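Local coordinates for uncharacterized protein (Bacteroides ovatus, PDB 3NQK), which is of unknown function but joins an N-terminal domain of the E-set clan to a BT_3044-like C-terminal domain rich in antiparallel strands, at residues 167-172 with 294-299; 184-189 with 203-208. All coordinates share one frame; numbering follows the deposited sequence.

Contact 1 of 2, residues 167-172 with 294-299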
ATOM      1  N   SER A 167      19.703  25.717  -0.145  1.00 39.52           N
ATOM      2  CA  SER A 167      20.531  26.579   0.703  1.00 39.70           C
ATOM      3  C   SER A 167      21.966  26.695   0.219  1.00 41.91           C
ATOM      4  O   SER A 167      22.669  27.621   0.609  1.00 42.80           O
ATOM      5  CB  SER A 167      20.509  26.094   2.164  1.00 40.10           C
ATOM      6  OG  SER A 167      20.834  24.721   2.268  1.00 40.12           O
ATOM      7  N   SER A 168      22.410  25.753  -0.620  1.00 43.78           N
ATOM      8  CA  SER A 168      23.794  25.789  -1.139  1.00 46.07           C
ATOM      9  C   SER A 168      23.871  26.360  -2.541  1.00 44.84           C
ATOM     10  O   SER A 168      24.926  26.302  -3.177  1.00 46.17           O
ATOM     11  CB  SER A 168      24.420  24.392  -1.125  1.00 46.32           C
ATOM     12  OG  SER A 168      24.824  24.034   0.174  1.00 51.28           O
HETATM   13  N   MSE A 169      22.750  26.875  -3.046  1.00 42.89           N
HETATM   14  CA  MSE A 169      22.727  27.480  -4.384  1.00 41.52           C
HETATM   15  C   MSE A 169      22.900  28.967  -4.250  1.00 40.24           C
HETATM   16  O   MSE A 169      22.062  29.650  -3.644  1.00 41.93           O
HETATM   17  CB  MSE A 169      21.414  27.181  -5.111  1.00 39.83           C
HETATM   18  CG  MSE A 169      21.383  27.737  -6.529  1.00 43.10           C
HETATM   19 SE   MSE A 169      19.697  27.544  -7.385  0.75 40.30          SE
HETATM   20  CE  MSE A 169      18.736  28.874  -6.339  1.00 31.38           C
ATOM     21  N   LYS A 170      23.984  29.477  -4.799  1.00 38.85           N
ATOM     22  CA  LYS A 170      24.281  30.893  -4.715  1.00 39.36           C
ATOM     23  C   LYS A 170      23.973  31.596  -6.024  1.00 39.18           C
ATOM     24  O   LYS A 170      24.251  31.068  -7.117  1.00 40.89           O
ATOM     25  CB  LYS A 170      25.738  31.106  -4.338  1.00 41.38           C
ATOM     26  CG  LYS A 170      26.090  30.687  -2.889  1.00 43.80           C
ATOM     27  CD  LYS A 170      27.478  31.161  -2.523  1.00 50.84           C
ATOM     28  CE  LYS A 170      27.754  31.030  -1.045  1.00 56.85           C
ATOM     29  NZ  LYS A 170      28.932  31.873  -0.652  1.00 61.40           N
ATOM     30  N   VAL A 171      23.403  32.788  -5.921  1.00 37.57           N
ATOM     31  CA  VAL A 171      23.068  33.568  -7.090  1.00 36.55           C
ATOM     32  C   VAL A 171      23.747  34.938  -7.042  1.00 37.24           C
ATOM     33  O   VAL A 171      23.435  35.782  -6.202  1.00 39.30           O
ATOM     34  CB  VAL A 171      21.587  33.721  -7.205  1.00 36.73           C
ATOM     35  CG1 VAL A 171      21.237  34.599  -8.390  1.00 37.36           C
ATOM     36  CG2 VAL A 171      20.927  32.325  -7.333  1.00 32.43           C
ATOM     37  N   TYR A 172      24.707  35.129  -7.923  1.00 38.88           N
ATOM     38  CA  TYR A 172      25.486  36.365  -7.965  1.00 37.77           C
ATOM     39  C   TYR A 172      24.985  37.283  -9.064  1.00 37.96           C
ATOM     40  O   TYR A 172      24.736  36.840 -10.179  1.00 37.76           O
ATOM     41  CB  TYR A 172      26.949  36.050  -8.236  1.00 37.48           C
ATOM     42  CG  TYR A 172      27.581  35.047  -7.283  1.00 40.66           C
ATOM     43  CD1 TYR A 172      27.521  33.680  -7.541  1.00 40.07           C
ATOM     44  CD2 TYR A 172      28.310  35.475  -6.167  1.00 40.28           C
ATOM     45  CE1 TYR A 172      28.144  32.760  -6.705  1.00 43.16           C
ATOM     46  CE2 TYR A 172      28.923  34.563  -5.318  1.00 47.76           C
ATOM     47  CZ  TYR A 172      28.837  33.203  -5.596  1.00 48.33           C
ATOM     48  OH  TYR A 172      29.436  32.295  -4.762  1.00 58.72           O
ATOM     49  N   TYR A 294      22.671  37.056 -14.079  1.00 39.06           N
ATOM     50  CA  TYR A 294      23.034  36.383 -12.849  1.00 35.44           C
ATOM     51  C   TYR A 294      23.883  35.188 -13.126  1.00 36.21           C
ATOM     52  O   TYR A 294      23.675  34.494 -14.101  1.00 36.10           O
ATOM     53  CB  TYR A 294      21.794  35.925 -12.086  1.00 32.80           C
ATOM     54  CG  TYR A 294      20.875  37.043 -11.624  1.00 33.71           C
ATOM     55  CD1 TYR A 294      21.174  37.806 -10.502  1.00 32.36           C
ATOM     56  CD2 TYR A 294      19.673  37.268 -12.257  1.00 33.87           C
ATOM     57  CE1 TYR A 294      20.319  38.818 -10.083  1.00 40.08           C
ATOM     58  CE2 TYR A 294      18.814  38.253 -11.841  1.00 35.64           C
ATOM     59  CZ  TYR A 294      19.132  39.031 -10.771  1.00 40.74           C
ATOM     60  OH  TYR A 294      18.249  40.020 -10.391  1.00 46.00           O
ATOM     61  N   ARG A 295      24.842  34.937 -12.241  1.00 36.57           N
ATOM     62  CA  ARG A 295      25.556  33.690 -12.237  1.00 38.51           C
ATOM     63  C   ARG A 295      24.984  32.830 -11.125  1.00 36.76           C
ATOM     64  O   ARG A 295      24.936  33.259  -9.982  1.00 39.12           O
ATOM     65  CB  ARG A 295      27.039  33.922 -11.988  1.00 41.22           C
ATOM     66  CG  ARG A 295      27.841  32.627 -11.703  1.00 42.81           C
ATOM     67  CD  ARG A 295      27.860  31.726 -12.899  1.00 45.31           C
ATOM     68  NE  ARG A 295      28.601  32.330 -13.992  1.00 53.14           N
ATOM     69  CZ  ARG A 295      29.915  32.219 -14.159  1.00 60.51           C
ATOM     70  NH1 ARG A 295      30.639  31.482 -13.323  1.00 57.95           N
ATOM     71  NH2 ARG A 295      30.503  32.828 -15.172  1.00 67.21           N
ATOM     72  N   VAL A 296      24.525  31.630 -11.469  1.00 34.95           N
ATOM     73  CA  VAL A 296      23.968  30.685 -10.475  1.00 33.59           C
ATOM     74  C   VAL A 296      24.936  29.543 -10.307  1.00 35.95           C
ATOM     75  O   VAL A 296      25.338  28.924 -11.289  1.00 38.18           O
ATOM     76  CB  VAL A 296      22.644  30.088 -10.948  1.00 32.85           C
ATOM     77  CG1 VAL A 296      22.016  29.246  -9.839  1.00 32.61           C
ATOM     78  CG2 VAL A 296      21.692  31.174 -11.401  1.00 29.05           C
ATOM     79  N   ALA A 297      25.311  29.237  -9.077  1.00 35.67           N
ATOM     80  CA  ALA A 297      26.291  28.176  -8.851  1.00 37.29           C
ATOM     81  C   ALA A 297      26.096  27.497  -7.521  1.00 38.39           C
ATOM     82  O   ALA A 297      25.881  28.156  -6.512  1.00 38.11           O
ATOM     83  CB  ALA A 297      27.696  28.734  -8.941  1.00 35.58           C
ATOM     84  N   GLY A 298      26.228  26.164  -7.519  1.00 39.97           N
ATOM     85  CA  GLY A 298      26.173  25.374  -6.286  1.00 41.87           C
ATOM     86  C   GLY A 298      25.461  24.044  -6.472  1.00 41.53           C
ATOM     87  O   GLY A 298      25.627  23.366  -7.503  1.00 43.39           O
ATOM     88  N   SER A 299      24.656  23.674  -5.483  1.00 40.68           N
ATOM     89  CA  SER A 299      23.886  22.444  -5.548  1.00 41.08           C
ATOM     90  C   SER A 299      22.543  22.570  -4.852  1.00 38.82           C
ATOM     91  O   SER A 299      22.316  23.476  -4.069  1.00 37.38           O
ATOM     92  CB  SER A 299      24.661  21.307  -4.908  1.00 42.64           C
ATOM     93  OG  SER A 299      24.879  21.559  -3.523  1.00 48.39           O
TER
HETATM   94  O   HOH W   1      21.326  23.202  -1.069  1.00 29.03           O
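Strands 169-172 and 294-297 are antiparallel neighbours in the large antiparallel sheet of the BT_3044-like domain. Lys170 pairs with Ala297 and Tyr172 with Arg295, both as hydrogen-bonded pairs. Lys170 N gives its hydrogen to Ala297 O at 2.9 Å, and Ala297 N returns a bond to Lys170 O. The second pair is joined by bonds from Tyr172 N to Arg295 O and from Arg295 N to Tyr172 O, each at 2.8 Å and each in the plane of the accepting carbonyl. Between these pairs, Val171 faces Val296 as a non-hydrogen-bonded pair. Their side chains lie alongside each other on the buried face, with Val171 CG2 4.1 Å from Val296 CG1. The same Val296 CG1 touches CG of the selenomethionine Met169 at 3.7 Å. The other branch, Val171 CG1, is anti to the backbone N (chi1 177°) and reaches Tyr294 CD1 at 3.8 Å. The edge of the Tyr294 ring also lies near Tyr172 O. An alanine in place of Tyr294 would probably leave Val171 CG1 without its aromatic neighbour and open a gap beside the Tyr172-Arg295 pair. The other face carries Lys170, Tyr172, Arg295 and Ala297. There the edge of the Tyr172 ring lies near Arg295 O, with CD1 3.6 Å from that oxygen. Beyond the paired strands a water accepts from Ser168 N and donates to Ser299 O. Gly298 marks a corner in the chain, at a positive phi of 142°. Strand 264-279 flanks 294-299 and supplies Asp276 and Glu274 as salt-bridge partners of Arg295. Strand 178-184 flanks 169-172, and Leu205 from a loop covers Met169 and Val171.

Contact 2 of 2, residues 184-189 with 203-208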
ATOM      1  N   ARG A 184      23.053  35.957  -3.264  1.00 47.98           N
ATOM      2  CA  ARG A 184      21.756  35.768  -2.666  1.00 46.84           C
ATOM      3  C   ARG A 184      21.408  34.282  -2.671  1.00 46.37           C
ATOM      4  O   ARG A 184      21.934  33.510  -3.492  1.00 44.61           O
ATOM      5  CB  ARG A 184      20.712  36.548  -3.445  1.00 46.86           C
ATOM      6  CG  ARG A 184      20.575  38.030  -3.015  1.00 54.89           C
ATOM      7  CD  ARG A 184      19.901  38.904  -4.105  1.00 57.44           C
ATOM      8  NE  ARG A 184      19.047  38.127  -5.004  1.00 63.63           N
ATOM      9  CZ  ARG A 184      18.509  38.602  -6.123  1.00 71.29           C
ATOM     10  NH1 ARG A 184      18.671  39.883  -6.457  1.00 79.44           N
ATOM     11  NH2 ARG A 184      17.790  37.802  -6.905  1.00 72.55           N
ATOM     12  N   THR A 185      20.544  33.873  -1.740  1.00 44.83           N
ATOM     13  CA  THR A 185      20.095  32.481  -1.659  1.00 40.75           C
ATOM     14  C   THR A 185      18.666  32.417  -1.177  1.00 40.71           C
ATOM     15  O   THR A 185      18.159  33.364  -0.565  1.00 40.81           O
ATOM     16  CB  THR A 185      20.955  31.656  -0.677  1.00 40.06           C
ATOM     17  OG1 THR A 185      20.734  32.111   0.658  1.00 41.95           O
ATOM     18  CG2 THR A 185      22.393  31.788  -0.994  1.00 40.07           C
ATOM     19  N   THR A 186      18.007  31.306  -1.469  1.00 40.14           N
ATOM     20  CA  THR A 186      16.683  31.017  -0.914  1.00 39.39           C
ATOM     21  C   THR A 186      16.719  29.612  -0.336  1.00 38.49           C
ATOM     22  O   THR A 186      17.657  28.877  -0.563  1.00 36.78           O
ATOM     23  CB  THR A 186      15.579  31.115  -1.966  1.00 39.72           C
ATOM     24  OG1 THR A 186      14.305  31.100  -1.319  1.00 36.78           O
ATOM     25  CG2 THR A 186      15.664  29.963  -2.947  1.00 31.84           C
ATOM     26  N   ASP A 187      15.708  29.239   0.407  1.00 39.35           N
ATOM     27  CA  ASP A 187      15.768  27.976   1.118  1.00 41.73           C
ATOM     28  C   ASP A 187      15.326  26.751   0.281  1.00 38.19           C
ATOM     29  O   ASP A 187      15.736  25.652   0.565  1.00 37.42           O
ATOM     30  CB  ASP A 187      15.001  28.058   2.465  1.00 43.21           C
ATOM     31  CG  ASP A 187      13.568  28.500   2.301  1.00 52.14           C
ATOM     32  OD1 ASP A 187      13.083  28.560   1.141  1.00 50.15           O
ATOM     33  OD2 ASP A 187      12.924  28.813   3.342  1.00 62.97           O
ATOM     34  N   LYS A 188      14.551  26.962  -0.780  1.00 37.63           N
ATOM     35  CA  LYS A 188      14.060  25.830  -1.587  1.00 37.93           C
ATOM     36  C   LYS A 188      13.640  26.235  -3.010  1.00 37.19           C
ATOM     37  O   LYS A 188      13.273  27.379  -3.254  1.00 38.37           O
ATOM     38  CB  LYS A 188      12.865  25.185  -0.894  1.00 36.85           C
ATOM     39  CG  LYS A 188      11.593  26.054  -0.949  1.00 43.69           C
ATOM     40  CD  LYS A 188      10.479  25.512  -0.047  1.00 51.67           C
ATOM     41  CE  LYS A 188       9.264  26.461  -0.013  1.00 53.20           C
ATOM     42  NZ  LYS A 188       8.228  25.972   0.944  1.00 57.88           N
ATOM     43  N   ARG A 189      13.650  25.260  -3.924  1.00 34.58           N
ATOM     44  CA  ARG A 189      13.179  25.456  -5.290  1.00 34.67           C
ATOM     45  C   ARG A 189      12.421  24.219  -5.721  1.00 37.89           C
ATOM     46  O   ARG A 189      12.798  23.095  -5.365  1.00 41.36           O
ATOM     47  CB  ARG A 189      14.351  25.687  -6.251  1.00 36.52           C
ATOM     48  CG  ARG A 189      15.177  26.956  -5.995  1.00 31.74           C
ATOM     49  CD  ARG A 189      14.349  28.225  -6.192  1.00 35.88           C
ATOM     50  NE  ARG A 189      14.062  28.489  -7.604  1.00 36.96           N
ATOM     51  CZ  ARG A 189      13.367  29.533  -8.040  1.00 34.28           C
ATOM     52  NH1 ARG A 189      12.854  30.398  -7.185  1.00 36.22           N
ATOM     53  NH2 ARG A 189      13.178  29.707  -9.332  1.00 38.42           N
ATOM     54  N   ALA A 203      14.707  29.340 -13.502  1.00 32.79           N
ATOM     55  CA  ALA A 203      16.049  29.865 -13.355  1.00 34.15           C
ATOM     56  C   ALA A 203      16.264  30.673 -12.065  1.00 34.24           C
ATOM     57  O   ALA A 203      15.425  31.511 -11.673  1.00 32.70           O
ATOM     58  CB  ALA A 203      16.390  30.742 -14.566  1.00 35.93           C
ATOM     59  N   GLY A 204      17.410  30.447 -11.439  1.00 31.94           N
ATOM     60  CA  GLY A 204      17.851  31.259 -10.325  1.00 32.85           C
ATOM     61  C   GLY A 204      16.824  31.420  -9.252  1.00 34.48           C
ATOM     62  O   GLY A 204      16.299  30.441  -8.742  1.00 34.79           O
ATOM     63  N   LEU A 205      16.528  32.672  -8.912  1.00 35.97           N
ATOM     64  CA  LEU A 205      15.584  32.981  -7.839  1.00 37.02           C
ATOM     65  C   LEU A 205      14.271  33.546  -8.382  1.00 37.51           C
ATOM     66  O   LEU A 205      13.471  34.095  -7.634  1.00 38.93           O
ATOM     67  CB  LEU A 205      16.214  33.961  -6.845  1.00 36.65           C
ATOM     68  CG  LEU A 205      17.403  33.416  -6.029  1.00 39.69           C
ATOM     69  CD1 LEU A 205      17.912  34.474  -5.053  1.00 38.98           C
ATOM     70  CD2 LEU A 205      17.008  32.168  -5.278  1.00 38.13           C
ATOM     71  N   ILE A 206      14.030  33.349  -9.675  1.00 37.42           N
ATOM     72  CA  ILE A 206      12.785  33.787 -10.300  1.00 37.04           C
ATOM     73  C   ILE A 206      11.582  33.304  -9.485  1.00 40.01           C
ATOM     74  O   ILE A 206      11.511  32.124  -9.083  1.00 39.05           O
ATOM     75  CB  ILE A 206      12.671  33.249 -11.739  1.00 37.12           C
ATOM     76  CG1 ILE A 206      13.631  34.001 -12.669  1.00 36.74           C
ATOM     77  CG2 ILE A 206      11.244  33.353 -12.253  1.00 31.13           C
ATOM     78  CD1 ILE A 206      13.342  35.450 -12.810  1.00 27.48           C
ATOM     79  N   ASN A 207      10.644  34.218  -9.230  1.00 41.61           N
ATOM     80  CA  ASN A 207       9.461  33.904  -8.447  1.00 41.08           C
ATOM     81  C   ASN A 207       8.600  32.857  -9.142  1.00 40.16           C
ATOM     82  O   ASN A 207       8.099  33.083 -10.246  1.00 35.81           O
ATOM     83  CB  ASN A 207       8.645  35.169  -8.192  1.00 42.24           C
ATOM     84  CG  ASN A 207       7.620  34.999  -7.065  1.00 48.41           C
ATOM     85  OD1 ASN A 207       6.903  33.985  -6.978  1.00 45.20           O
ATOM     86  ND2 ASN A 207       7.543  35.984  -6.214  1.00 58.15           N
ATOM     87  N   GLU A 208       8.378  31.737  -8.452  1.00 41.64           N
ATOM     88  CA  GLU A 208       7.616  30.605  -9.003  1.00 44.11           C
ATOM     89  C   GLU A 208       6.119  30.904  -9.103  1.00 45.30           C
ATOM     90  O   GLU A 208       5.369  30.104  -9.650  1.00 48.78           O
ATOM     91  CB  GLU A 208       7.854  29.326  -8.146  1.00 44.16           C
ATOM     92  CG  GLU A 208       9.373  28.954  -8.005  1.00 48.84           C
ATOM     93  CD  GLU A 208       9.642  27.675  -7.190  1.00 48.40           C
ATOM     94  OE1 GLU A 208       8.842  27.345  -6.302  1.00 56.01           O
ATOM     95  OE2 GLU A 208      10.692  27.030  -7.431  1.00 44.31           O
TER
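Arg189 and Leu205 bury the most surface here, followed by Glu208. They join the start of strand 188-193 and the chain leading into it to the loop after strand 198-202. That loop opens with a type II' beta turn from Ala203 to Ile206, closed by a bond from Ile206 N to Ala203 O. Arg189 reaches the turn with its guanidinium. Bends at chi2 (-64°) and chi3 (-72°) fold the chain so that its end faces Ile206 O. NH1 and NH2 of Arg189 both bond to Ile206 O, each at 2.9 Å, so one oxygen is gripped end-on by two donors. That oxygen lies in the guanidinium plane. NH2 comes in the carbonyl plane on a lone pair, whereas NH1 stands above that plane. A further bond from Arg189 NH2 goes to Tyr202 O, which helps fix the rotation of the group. Gly204 O sits over one guanidinium face, toward the rim, 3.1 Å from Arg189 CZ. Glu208 OE2 covers the opposite face near its centre. Arg189 NE and Glu208 OE2 form a long salt bridge of 3.7 Å, in which no N-H points at the oxygen. Thr190 N also bonds to OE2 and is the strongest polar partner of Glu208. Leu205 makes the van der Waals part of the contact. Its side chain fits between Arg184 and Thr186, one methyl to each. Leu205 CD1 meets the edge of the Arg184 guanidinium, in its plane, 3.8 Å from NH2. Ala203 and Ile206 pack on Phe277 of strand 264-279. The side chains of Leu205 and Thr186 run antiparallel to one another, bringing Leu205 CD2 to 3.5 Å from Thr186 CG2.

Both contacts belong to one antiparallel sheet and its loops, with centres about 9 Å apart, and contact 2 lies within the chain segment that contact 1 closes. Both are partly buried. Contact 1 joins two strands through backbone bonds, with one buried and one more open face. Contact 2 ties the 203-208 loop to the start of strand 188-193 and the chain leading into it through side chains, chiefly a buried arginine holding a carbonyl. The two meet directly: Val171 N and Arg184 O, 2.9 Å apart, probably form a hydrogen bond. The buried face of contact 1 continues into contact 2, where Met169 CE packs against Leu205 CD2 at 3.9 Å.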